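PDB 5G4D: CRISPR-associated endoribonuclease Cas2 from Thermococcus onnurineus, which probably acts as a magnesium-dependent, single-strand-specific endoribonuclease and pairs with Cas1 in the adaptation stage of CRISPR immunity. Local coordinates for residues A[10-13]-A[19-22]; A[26-31]-A[38-43]. One frame throughout, in Å; residues are numbered along the deposited sequence.

Contact 1 (A[10-13]-A[19-22]). Unlike the reference sequence in segment 19-22: Arg19 (reference Lys).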
loop_
_atom_site.group_PDB
_atom_site.type_symbol
_atom_site.label_atom_id
_atom_site.label_comp_id
_atom_site.label_asym_id
_atom_site.label_seq_id
_atom_site.Cartn_x
_atom_site.Cartn_y
_atom_site.Cartn_z
ATOM N N TYR A 10 -5.181 1.049 3.948
ATOM C CA TYR A 10 -6.340 0.752 4.785
ATOM C C TYR A 10 -7.547 0.389 3.936
ATOM O O TYR A 10 -7.722 0.864 2.813
ATOM C CB TYR A 10 -6.697 1.905 5.735
ATOM C CG TYR A 10 -6.932 3.246 5.081
ATOM C CD1 TYR A 10 -5.889 4.138 4.892
ATOM C CD2 TYR A 10 -8.210 3.632 4.679
ATOM C CE1 TYR A 10 -6.088 5.362 4.303
ATOM C CE2 TYR A 10 -8.427 4.869 4.094
ATOM C CZ TYR A 10 -7.363 5.731 3.916
ATOM O OH TYR A 10 -7.553 6.968 3.342
ATOM N N ASP A 11 -8.354 -0.491 4.508
ATOM C CA ASP A 11 -9.575 -1.021 3.911
ATOM C C ASP A 11 -10.634 -0.802 4.985
ATOM O O ASP A 11 -10.713 -1.589 5.931
ATOM C CB ASP A 11 -9.376 -2.495 3.574
ATOM C CG ASP A 11 -10.411 -3.029 2.634
ATOM O OD1 ASP A 11 -11.547 -2.509 2.645
ATOM O OD2 ASP A 11 -10.072 -3.976 1.885
ATOM N N VAL A 12 -11.403 0.286 4.881
ATOM C CA VAL A 12 -12.294 0.730 5.957
ATOM C C VAL A 12 -13.689 0.899 5.375
ATOM O O VAL A 12 -13.838 1.339 4.233
ATOM C CB VAL A 12 -11.810 2.053 6.587
ATOM C CG1 VAL A 12 -12.817 2.578 7.620
ATOM C CG2 VAL A 12 -10.428 1.864 7.252
ATOM N N ALA A 13 -14.707 0.569 6.169
ATOM C CA ALA A 13 -16.081 0.656 5.689
ATOM C C ALA A 13 -16.433 2.091 5.306
ATOM O O ALA A 13 -15.861 3.063 5.805
ATOM C CB ALA A 13 -17.045 0.133 6.751
ATOM N N ARG A 19 -13.170 9.730 7.471
ATOM C CA ARG A 19 -12.538 10.247 8.683
ATOM C C ARG A 19 -11.124 9.695 8.864
ATOM O O ARG A 19 -10.248 10.397 9.384
ATOM C CB ARG A 19 -13.386 9.919 9.911
ATOM C CG ARG A 19 -14.737 10.639 9.953
ATOM C CD ARG A 19 -15.046 11.141 11.356
ATOM N NE ARG A 19 -14.049 12.108 11.815
ATOM C CZ ARG A 19 -14.128 13.422 11.620
ATOM N NH1 ARG A 19 -15.169 13.937 10.972
ATOM N NH2 ARG A 19 -13.169 14.224 12.073
ATOM N N VAL A 20 -10.881 8.453 8.445
ATOM C CA VAL A 20 -9.516 7.917 8.476
ATOM C C VAL A 20 -8.620 8.686 7.512
ATOM O O VAL A 20 -7.486 9.054 7.849
ATOM C CB VAL A 20 -9.527 6.410 8.166
ATOM C CG1 VAL A 20 -8.106 5.904 7.859
ATOM C CG2 VAL A 20 -10.116 5.639 9.332
ATOM N N LYS A 21 -9.114 8.928 6.287
ATOM C CA LYS A 21 -8.366 9.719 5.313
ATOM C C LYS A 21 -8.003 11.094 5.871
ATOM O O LYS A 21 -6.852 11.537 5.776
ATOM C CB LYS A 21 -9.187 9.860 4.027
ATOM C CG LYS A 21 -8.551 10.765 2.972
ATOM C CD LYS A 21 -9.429 10.851 1.717
ATOM C CE LYS A 21 -10.769 11.515 2.015
ATOM N NZ LYS A 21 -11.570 11.786 0.773
ATOM N N LYS A 22 -8.981 11.791 6.460
ATOM C CA LYS A 22 -8.718 13.142 6.951
ATOM C C LYS A 22 -7.699 13.137 8.082
ATOM O O LYS A 22 -6.843 14.027 8.156
ATOM C CB LYS A 22 -10.028 13.809 7.403
ATOM C CG LYS A 22 -9.902 15.309 7.655
ATOM C CD LYS A 22 -11.281 15.982 7.748
ATOM C CE LYS A 22 -12.065 15.501 8.965
ATOM N NZ LYS A 22 -11.382 15.813 10.258
#

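Contact 2 (A[26-31]-A[38-43])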
loop_
_atom_site.group_PDB
_atom_site.type_symbol
_atom_site.label_atom_id
_atom_site.label_comp_id
_atom_site.label_asym_id
_atom_site.label_seq_id
_atom_site.Cartn_x
_atom_site.Cartn_y
_atom_site.Cartn_z
ATOM N N ARG A 26 -3.308 14.634 8.120
ATOM C CA ARG A 26 -2.638 15.486 9.091
ATOM C C ARG A 26 -1.301 14.927 9.571
ATOM O O ARG A 26 -0.633 15.582 10.379
ATOM C CB ARG A 26 -3.551 15.717 10.294
ATOM C CG ARG A 26 -4.883 16.363 9.957
ATOM C CD ARG A 26 -5.797 16.364 11.172
ATOM N NE ARG A 26 -6.415 17.662 11.364
ATOM C CZ ARG A 26 -7.660 17.950 10.999
ATOM N NH1 ARG A 26 -8.417 17.022 10.437
ATOM N NH2 ARG A 26 -8.158 19.169 11.199
ATOM N N HIS A 27 -0.878 13.752 9.100
ATOM C CA HIS A 27 0.304 13.124 9.674
ATOM C C HIS A 27 1.259 12.591 8.615
ATOM O O HIS A 27 2.466 12.510 8.860
ATOM C CB HIS A 27 -0.112 11.994 10.619
ATOM C CG HIS A 27 -0.846 12.472 11.834
ATOM N ND1 HIS A 27 -0.200 12.840 12.994
ATOM C CD2 HIS A 27 -2.168 12.662 12.061
ATOM C CE1 HIS A 27 -1.093 13.223 13.891
ATOM N NE2 HIS A 27 -2.294 13.129 13.350
ATOM N N LEU A 28 0.736 12.242 7.440
ATOM C CA LEU A 28 1.527 11.555 6.429
ATOM C C LEU A 28 1.202 12.089 5.037
ATOM O O LEU A 28 0.208 12.788 4.821
ATOM C CB LEU A 28 1.284 10.038 6.488
ATOM C CG LEU A 28 1.727 9.316 7.764
ATOM C CD1 LEU A 28 1.263 7.881 7.748
ATOM C CD2 LEU A 28 3.250 9.380 7.916
ATOM N N HIS A 29 2.051 11.720 4.081
ATOM C CA HIS A 29 1.857 12.090 2.687
ATOM C C HIS A 29 0.827 11.172 2.032
ATOM O O HIS A 29 0.901 9.948 2.160
ATOM C CB HIS A 29 3.182 12.008 1.928
ATOM C CG HIS A 29 4.244 12.929 2.438
ATOM N ND1 HIS A 29 4.211 14.294 2.236
ATOM C CD2 HIS A 29 5.386 12.677 3.119
ATOM C CE1 HIS A 29 5.282 14.843 2.782
ATOM N NE2 HIS A 29 6.015 13.882 3.322
ATOM N N TRP A 30 -0.129 11.761 1.324
ATOM C CA TRP A 30 -1.134 10.985 0.609
ATOM C C TRP A 30 -0.556 10.519 -0.726
ATOM O O TRP A 30 -0.134 11.344 -1.544
ATOM C CB TRP A 30 -2.392 11.828 0.406
ATOM C CG TRP A 30 -3.496 11.120 -0.309
ATOM C CD1 TRP A 30 -4.463 10.336 0.248
ATOM C CD2 TRP A 30 -3.761 11.139 -1.720
ATOM N NE1 TRP A 30 -5.312 9.865 -0.719
ATOM C CE2 TRP A 30 -4.904 10.342 -1.940
ATOM C CE3 TRP A 30 -3.141 11.749 -2.818
ATOM C CZ2 TRP A 30 -5.444 10.142 -3.212
ATOM C CZ3 TRP A 30 -3.680 11.550 -4.084
ATOM C CH2 TRP A 30 -4.815 10.750 -4.268
ATOM N N VAL A 31 -0.516 9.203 -0.942
ATOM C CA VAL A 31 0.095 8.629 -2.149
ATOM C C VAL A 31 -0.942 8.410 -3.240
ATOM O O VAL A 31 -0.753 8.807 -4.394
ATOM C CB VAL A 31 0.812 7.304 -1.799
ATOM C CG1 VAL A 31 1.379 6.619 -3.062
ATOM C CG2 VAL A 31 1.888 7.525 -0.753
ATOM N N GLY A 38 5.330 8.203 4.975
ATOM C CA GLY A 38 6.161 9.274 5.505
ATOM C C GLY A 38 7.016 8.841 6.676
ATOM O O GLY A 38 6.886 7.746 7.227
ATOM N N GLU A 39 7.917 9.745 7.059
ATOM C CA GLU A 39 8.797 9.517 8.202
ATOM C C GLU A 39 8.085 9.853 9.508
ATOM O O GLU A 39 7.297 10.800 9.574
ATOM C CB GLU A 39 10.062 10.369 8.074
ATOM C CG GLU A 39 9.785 11.809 7.658
ATOM C CD GLU A 39 10.986 12.728 7.862
ATOM O OE1 GLU A 39 12.108 12.341 7.465
ATOM O OE2 GLU A 39 10.801 13.834 8.418
ATOM N N VAL A 40 8.354 9.074 10.553
ATOM C CA VAL A 40 7.738 9.313 11.854
ATOM C C VAL A 40 8.731 9.044 12.975
ATOM O O VAL A 40 9.650 8.230 12.845
ATOM C CB VAL A 40 6.472 8.448 12.091
ATOM C CG1 VAL A 40 5.400 8.698 11.032
ATOM C CG2 VAL A 40 6.835 6.966 12.194
ATOM N N THR A 41 8.523 9.722 14.104
ATOM C CA THR A 41 9.133 9.283 15.341
ATOM C C THR A 41 8.339 8.114 15.916
ATOM O O THR A 41 7.206 7.842 15.508
ATOM C CB THR A 41 9.170 10.424 16.359
ATOM O OG1 THR A 41 7.826 10.745 16.733
ATOM C CG2 THR A 41 9.810 11.653 15.736
ATOM N N LEU A 42 8.957 7.411 16.865
ATOM C CA LEU A 42 8.260 6.330 17.557
ATOM C C LEU A 42 7.024 6.845 18.278
ATOM O O LEU A 42 5.978 6.187 18.275
ATOM C CB LEU A 42 9.204 5.650 18.548
ATOM C CG LEU A 42 9.655 4.236 18.195
ATOM C CD1 LEU A 42 10.210 4.204 16.800
ATOM C CD2 LEU A 42 10.682 3.742 19.202
ATOM N N ALA A 43 7.136 8.010 18.928
ATOM C CA ALA A 43 5.987 8.586 19.619
ATOM C C ALA A 43 4.893 8.984 18.639
ATOM O O ALA A 43 3.699 8.819 18.928
ATOM C CB ALA A 43 6.422 9.793 20.450
#

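Contact 1 (A[10-13]-A[19-22])
Val12 and Val20 bring the two backbones nearest, their CA atoms 8.1 Å apart, where the end of strand 4-11 and the loop after it run alongside helix 17-25. No hydrogen bond links the segments, which meet mainly through side chains. Val20 CG1 sits 3.8 Å from the centroid of the Tyr10 ring and only 5° off the ring normal, a CH-pi contact centred on one face. With Tyr10 CG set between the backbone N and the carbonyl carbon (chi1 55°), the ring faces the helix. At its far end Tyr10 OH comes 3.4 Å from Lys21 CB, while the lysine chain turns away and its NZ is hydrogen-bonded to Asn18. Strand 4-11 and helix 17-25 form the first beta-alpha unit of the ferredoxin-like Cas2 fold, and this contact packs the helix on the sheet. Val20 CG2 completes the patch at 4.3 Å from Val12 CG2, and helix 42-55 adds Leu52 and Leu55 against Val20. Between Tyr10 and Val12, Asp11 takes no part in the packing; it is the predicted catalytic magnesium ligand, and its OD2 accepts a hydrogen bond from Asn33 N of the second subunit.

Contact 2 (A[26-31]-A[38-43])
Apolar packing from Leu28 carries this contact, through a single methyl. Leu28 CD2 lies 3.8 Å from Gly38 CA and equally close to Gly38 N, so it rests against the bare backbone of the facing strand. The same methyl meets Val40 CG1 at 3.8 Å, two residues further along. Leu28 CG stands anti to its carbonyl carbon (chi1 -65°), which carries the branched end nearer to strand 35-40 than the start of the side chain would suggest. Val40 CG1, likewise anti to its own carbonyl carbon, turns to meet it.

Close backbone approach is the second element. The CA atoms of Leu28 and Gly38 are 5.2 Å apart. The glycine, at phi 161° and psi 171°, adopts backbone angles that in practice only glycine takes comfortably, and with no side chain of its own it lets the Leu28 methyl lie on its CA. On the more exposed flank the His29 ring presents its edge to the same glycine, with CD2 4.2 Å from Gly38 CA.

No hydrogen bond crosses between 26-31 and 38-43; their polar groups pair with residues beyond them. His29 and Glu37 are joined by backbone hydrogen bonding within the antiparallel beta hairpin of strands 29-32 and 35-40. Thr41 is the N-cap of helix 42-55, its OG1 bonded to Glu44 N, and Glu44 OE2 in turn is hydrogen-bonded to His27 ND1, linking the approach to the hairpin with the first turn of that helix.

The contact thus marks the open end of the hairpin, where one chain end arrives from helix 17-25 and the other leaves for helix 42-55. Leu28 also packs on Val6 and Ile8 of strand 4-11, while Val40 reaches Phe45 and Ile48 of helix 42-55.

How the contacts relate
From the N terminus, strand 4-11 runs into contact 1, which closes the short connection between the strand's end and helix 17-25. The chain then follows that helix to its end and enters contact 2, which closes the loop formed by strands 29-32 and 35-40 before helix 42-55 begins. The two loops follow in series, neither nesting nor crossing, and the contact centres lie about 15 Å apart on opposite sides of the chain's centre. No direct touch joins them beyond their adjacency in sequence. Strands 4-11 and 35-40 are neighbours in one antiparallel sheet: contact 1 fixes a helix to it, and contact 2 closes the base of the hairpin whose strand 29-32 forms an edge of the sheet within this chain.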